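Local coordinates for uncharacterized protein (Staphylococcus aureus subsp. aureus, PDB 3H04) that is of unknown function but belongs to the alpha/beta-hydrolase clan and is probably a serine hydrolase, perhaps an esterase, at residues I150-T162 and Q171-K184. Numbering follows the deposited sequence. Where two conformers were deposited one is given.
Sequences INETMIAQLTSPT and QRFLIYVYARGTGK
I155 and L158 pack against L174, I175 and Y178 in an apolar contact of a helix and its following turn with a second helix, within the helical insertion between strands 121-125 and 212-217, where many alpha/beta-hydrolases carry a lid. The axes of helices 152-156 and 173-182 approach to 9.7 Å, with 139° between their N-to-C directions, nearer antiparallel than parallel. No hydrogen bond joins the two segments; the contact is largely apolar. I155 branches two ways: CG1 lies over one face of the Y178 ring, a CH-pi contact 4.1 Å from the centroid, while CG2 slides past I175 CG1 at 3.9 Å. T182 CG2, from the tyrosine's own segment, lies over the opposite face, like I155 CG1 offset toward the rim. With its ring anti to the backbone N (chi1 177°), Y178 reaches I150 and E152, and its OH accepts from K184 NZ at 3.1 Å. In the type I turn A156-T159, L158 CD1 lies 3.8 Å from L174 CB, and L158 CB meets I175 CG1. The tip of I175 bridges T159 CG2, 3.8 Å from CD1, and one face of the R172 guanidinium. R172 is bound outside the pair by E72, M41 and Q168, and E72 also accepts from S160 N, tying both segments to one carboxylate. Cohesion is thus dispersive at the centre and polar at the margins, where E152 OE2 and K184 NZ, 4.4 Å apart and beyond a salt bridge, may attract mildly.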
loop_
_atom_site.group_PDB
_atom_site.type_symbol
_atom_site.label_atom_id
_atom_site.label_comp_id
_atom_site.label_asym_id
_atom_site.label_seq_id
_atom_site.Cartn_x
_atom_site.Cartn_y
_atom_site.Cartn_z
ATOM N N ILE A 150 -4.215 -5.043 26.054
ATOM C CA ILE A 150 -3.169 -6.067 25.913
ATOM C C ILE A 150 -1.896 -5.586 26.619
ATOM O O ILE A 150 -1.880 -4.497 27.208
ATOM C CB ILE A 150 -2.884 -6.383 24.455
ATOM C CG1 ILE A 150 -2.366 -5.152 23.698
ATOM C CG2 ILE A 150 -4.146 -6.951 23.786
ATOM C CD1 ILE A 150 -2.619 -5.236 22.224
ATOM N N ASN A 151 -0.854 -6.412 26.637
ATOM C CA ASN A 151 0.440 -5.976 27.179
ATOM C C ASN A 151 1.556 -6.312 26.170
ATOM O O ASN A 151 1.296 -6.885 25.125
ATOM C CB ASN A 151 0.674 -6.668 28.508
ATOM C CG ASN A 151 0.648 -8.153 28.353
ATOM O OD1 ASN A 151 1.262 -8.672 27.423
ATOM N ND2 ASN A 151 -0.144 -8.827 29.155
ATOM N N GLU A 152 2.786 -5.958 26.504
ATOM C CA GLU A 152 3.940 -6.131 25.615
ATOM C C GLU A 152 4.366 -7.588 25.411
ATOM O O GLU A 152 5.047 -7.887 24.432
ATOM C CB GLU A 152 5.168 -5.377 26.182
ATOM C CG GLU A 152 5.129 -3.856 26.102
ATOM C CD GLU A 152 6.353 -3.192 26.785
ATOM O OE1 GLU A 152 6.535 -3.325 28.025
ATOM O OE2 GLU A 152 7.140 -2.533 26.074
ATOM N N THR A 153 4.038 -8.470 26.350
ATOM C CA THR A 153 4.369 -9.887 26.167
ATOM C C THR A 153 3.380 -10.454 25.180
ATOM O O THR A 153 3.780 -11.128 24.256
ATOM C CB THR A 153 4.318 -10.718 27.435
ATOM O OG1 THR A 153 5.410 -10.350 28.269
ATOM C CG2 THR A 153 4.419 -12.235 27.117
ATOM N N MET A 154 2.094 -10.177 25.435
ATOM C CA MET A 154 0.988 -10.527 24.544
ATOM C C MET A 154 1.401 -10.162 23.123
ATOM O O MET A 154 1.371 -11.006 22.243
ATOM C CB MET A 154 -0.297 -9.783 24.983
ATOM C CG MET A 154 -1.643 -10.489 24.736
ATOM S SD MET A 154 -2.441 -9.877 23.244
ATOM C CE MET A 154 -1.014 -9.938 22.184
ATOM N N ILE A 155 1.845 -8.921 22.917
ATOM C CA ILE A 155 2.228 -8.434 21.577
ATOM C C ILE A 155 3.509 -9.073 21.052
ATOM O O ILE A 155 3.577 -9.439 19.875
ATOM C CB ILE A 155 2.310 -6.878 21.518
ATOM C CG1 ILE A 155 1.012 -6.236 22.073
ATOM C CG2 ILE A 155 2.606 -6.381 20.123
ATOM C CD1 ILE A 155 -0.273 -6.724 21.450
ATOM N N ALA A 156 4.500 -9.304 21.920
ATOM C CA ALA A 156 5.742 -9.900 21.445
ATOM C C ALA A 156 5.483 -11.329 20.974
ATOM O O ALA A 156 6.120 -11.817 20.049
ATOM C CB ALA A 156 6.777 -9.879 22.522
ATOM N N GLN A 157 4.530 -12.009 21.588
ATOM C CA GLN A 157 4.250 -13.383 21.169
ATOM C C GLN A 157 3.416 -13.467 19.889
ATOM O O GLN A 157 3.102 -14.567 19.429
ATOM C CB GLN A 157 3.624 -14.187 22.324
ATOM C CG GLN A 157 4.560 -14.361 23.543
ATOM C CD GLN A 157 5.958 -14.935 23.180
ATOM O OE1 GLN A 157 6.987 -14.282 23.393
ATOM N NE2 GLN A 157 5.982 -16.137 22.600
ATOM N N LEU A 158 3.057 -12.320 19.299
ATOM C CA LEU A 158 2.391 -12.323 17.998
ATOM C C LEU A 158 3.372 -12.115 16.857
ATOM O O LEU A 158 3.003 -12.190 15.678
ATOM C CB LEU A 158 1.291 -11.288 17.991
ATOM C CG LEU A 158 0.125 -11.594 18.914
ATOM C CD1 LEU A 158 -0.891 -10.434 18.949
ATOM C CD2 LEU A 158 -0.515 -12.976 18.499
ATOM N N THR A 159 4.638 -11.871 17.219
ATOM C CA THR A 159 5.704 -11.760 16.268
ATOM C C THR A 159 6.354 -13.090 15.978
ATOM O O THR A 159 6.181 -14.116 16.687
ATOM C CB THR A 159 6.797 -10.728 16.710
ATOM O OG1 THR A 159 7.482 -11.220 17.850
ATOM C CG2 THR A 159 6.177 -9.397 17.029
ATOM N N SER A 160 7.144 -13.066 14.921
ATOM C CA SER A 160 7.756 -14.251 14.414
ATOM C C SER A 160 9.244 -14.205 14.760
ATOM O O SER A 160 9.826 -13.123 14.834
ATOM C CB SER A 160 7.547 -14.317 12.890
ATOM O OG SER A 160 8.242 -15.422 12.346
ATOM N N PRO A 161 9.870 -15.376 14.970
ATOM C CA PRO A 161 11.285 -15.378 15.254
ATOM C C PRO A 161 12.109 -15.056 14.013
ATOM O O PRO A 161 13.266 -14.667 14.138
ATOM C CB PRO A 161 11.564 -16.807 15.778
ATOM C CG PRO A 161 10.471 -17.632 15.307
ATOM C CD PRO A 161 9.304 -16.737 14.949
ATOM N N THR A 162 11.511 -15.136 12.825
ATOM C CA THR A 162 12.215 -14.716 11.605
ATOM C C THR A 162 11.208 -13.931 10.711
ATOM O O THR A 162 10.007 -14.072 10.893
ATOM C CB THR A 162 12.751 -15.928 10.885
ATOM O OG1 THR A 162 11.651 -16.705 10.428
ATOM C CG2 THR A 162 13.619 -16.809 11.829
ATOM N N GLN A 171 -3.983 -13.409 14.681
ATOM C CA GLN A 171 -4.173 -12.124 15.365
ATOM C C GLN A 171 -2.987 -11.149 15.352
ATOM O O GLN A 171 -2.864 -10.240 16.139
ATOM C CB GLN A 171 -4.719 -12.327 16.764
ATOM C CG GLN A 171 -3.863 -12.958 17.684
ATOM C CD GLN A 171 -3.915 -14.486 17.632
ATOM O OE1 GLN A 171 -4.185 -15.110 16.602
ATOM N NE2 GLN A 171 -3.561 -15.083 18.730
ATOM N N ARG A 172 -2.152 -11.307 14.362
ATOM C CA ARG A 172 -0.986 -10.506 14.238
ATOM C C ARG A 172 -1.379 -9.033 14.162
ATOM O O ARG A 172 -0.617 -8.177 14.616
ATOM C CB ARG A 172 -0.225 -10.922 12.963
ATOM C CG ARG A 172 1.038 -10.143 12.770
ATOM C CD ARG A 172 1.822 -10.716 11.648
ATOM N NE ARG A 172 2.918 -9.834 11.417
ATOM C CZ ARG A 172 4.170 -10.048 11.761
ATOM N NH1 ARG A 172 4.558 -11.204 12.308
ATOM N NH2 ARG A 172 5.041 -9.070 11.532
ATOM N N PHE A 173 -2.548 -8.744 13.611
ATOM C CA PHE A 173 -2.973 -7.344 13.494
ATOM C C PHE A 173 -3.002 -6.543 14.801
ATOM O O PHE A 173 -2.890 -5.300 14.772
ATOM C CB PHE A 173 -4.283 -7.256 12.753
ATOM C CG PHE A 173 -5.429 -7.362 13.596
ATOM C CD1 PHE A 173 -5.900 -6.237 14.219
ATOM C CD2 PHE A 173 -6.039 -8.579 13.828
ATOM C CE1 PHE A 173 -6.917 -6.271 15.013
ATOM C CE2 PHE A 173 -7.153 -8.596 14.669
ATOM C CZ PHE A 173 -7.571 -7.434 15.259
ATOM N N LEU A 174 -3.051 -7.233 15.949
ATOM C CA LEU A 174 -3.000 -6.532 17.232
ATOM C C LEU A 174 -1.686 -5.828 17.456
ATOM O O LEU A 174 -1.646 -4.902 18.236
ATOM C CB LEU A 174 -3.259 -7.487 18.397
ATOM C CG LEU A 174 -4.691 -8.001 18.487
ATOM C CD1 LEU A 174 -4.752 -9.161 19.513
ATOM C CD2 LEU A 174 -5.695 -6.882 18.820
ATOM N N ILE A 175 -0.613 -6.289 16.803
ATOM C CA ILE A 175 0.686 -5.586 16.874
ATOM C C ILE A 175 0.533 -4.150 16.343
ATOM O O ILE A 175 1.075 -3.190 16.916
ATOM C CB ILE A 175 1.769 -6.292 16.049
ATOM C CG1 ILE A 175 2.048 -7.716 16.544
ATOM C CG2 ILE A 175 3.117 -5.497 16.102
ATOM C CD1 ILE A 175 2.855 -8.474 15.422
ATOM N N TYR A 176 -0.247 -4.004 15.283
ATOM C CA TYR A 176 -0.508 -2.682 14.667
ATOM C C TYR A 176 -1.468 -1.830 15.541
ATOM O O TYR A 176 -1.253 -0.624 15.718
ATOM C CB TYR A 176 -1.081 -2.859 13.272
ATOM C CG TYR A 176 -1.548 -1.554 12.644
ATOM C CD1 TYR A 176 -0.599 -0.613 12.172
ATOM C CD2 TYR A 176 -2.869 -1.214 12.611
ATOM C CE1 TYR A 176 -0.967 0.603 11.677
ATOM C CE2 TYR A 176 -3.287 0.006 12.028
ATOM C CZ TYR A 176 -2.315 0.911 11.556
ATOM O OH TYR A 176 -2.592 2.171 11.012
ATOM N N VAL A 177 -2.518 -2.451 16.065
ATOM C CA VAL A 177 -3.441 -1.758 16.960
ATOM C C VAL A 177 -2.668 -1.212 18.159
ATOM O O VAL A 177 -2.842 -0.045 18.587
ATOM C CB VAL A 177 -4.566 -2.744 17.434
ATOM C CG1 VAL A 177 -5.284 -2.187 18.638
ATOM C CG2 VAL A 177 -5.646 -3.016 16.287
ATOM N N TYR A 178 -1.791 -2.051 18.685
ATOM C CA TYR A 178 -0.972 -1.671 19.823
ATOM C C TYR A 178 -0.058 -0.503 19.432
ATOM O O TYR A 178 0.048 0.484 20.159
ATOM C CB TYR A 178 -0.129 -2.862 20.269
ATOM C CG TYR A 178 0.797 -2.534 21.409
ATOM C CD1 TYR A 178 0.319 -2.425 22.694
ATOM C CD2 TYR A 178 2.153 -2.353 21.191
ATOM C CE1 TYR A 178 1.202 -2.148 23.778
ATOM C CE2 TYR A 178 3.012 -2.055 22.235
ATOM C CZ TYR A 178 2.536 -1.949 23.508
ATOM O OH TYR A 178 3.411 -1.646 24.507
ATOM N N ALA A 179 0.621 -0.648 18.305
ATOM C CA ALA A 179 1.542 0.391 17.848
ATOM C C ALA A 179 0.862 1.772 17.679
ATOM O O ALA A 179 1.361 2.815 18.218
ATOM C CB ALA A 179 2.207 -0.054 16.520
ATOM N N ARG A 180 -0.244 1.809 16.925
ATOM C CA ARG A 180 -1.019 3.076 16.782
ATOM C C ARG A 180 -1.620 3.564 18.092
ATOM O O ARG A 180 -1.634 4.776 18.377
ATOM C CB ARG A 180 -2.126 2.924 15.752
ATOM C CG ARG A 180 -1.681 2.622 14.342
ATOM C CD ARG A 180 -0.657 3.616 13.763
ATOM N NE ARG A 180 -1.095 5.019 13.810
ATOM C CZ ARG A 180 -2.000 5.565 12.998
ATOM N NH1 ARG A 180 -2.622 4.859 12.046
ATOM N NH2 ARG A 180 -2.322 6.835 13.147
ATOM N N GLY A 181 -2.180 2.637 18.880
ATOM C CA GLY A 181 -2.842 3.006 20.095
ATOM C C GLY A 181 -1.918 3.494 21.214
ATOM O O GLY A 181 -2.409 4.012 22.259
ATOM N N THR A 182 -0.599 3.258 21.081
ATOM C CA THR A 182 0.381 3.732 22.084
ATOM C C THR A 182 1.302 4.787 21.492
ATOM O O THR A 182 2.202 5.315 22.188
ATOM C CB THR A 182 1.250 2.601 22.624
ATOM O OG1 THR A 182 1.924 1.938 21.544
ATOM C CG2 THR A 182 0.416 1.609 23.414
ATOM N N GLY A 183 1.096 5.093 20.214
ATOM C CA GLY A 183 1.985 6.030 19.498
ATOM C C GLY A 183 3.407 5.515 19.278
ATOM O O GLY A 183 4.330 6.305 19.112
ATOM N N LYS A 184 3.595 4.198 19.260
ATOM C CA LYS A 184 4.921 3.615 19.039
ATOM C C LYS A 184 5.167 3.147 17.593
ATOM O O LYS A 184 6.133 2.451 17.329
ATOM C CB LYS A 184 5.118 2.428 19.973
ATOM C CG LYS A 184 5.251 2.808 21.423
ATOM C CD LYS A 184 5.049 1.593 22.354
ATOM C CE LYS A 184 4.794 2.108 23.803
ATOM N NZ LYS A 184 4.880 1.084 24.876
#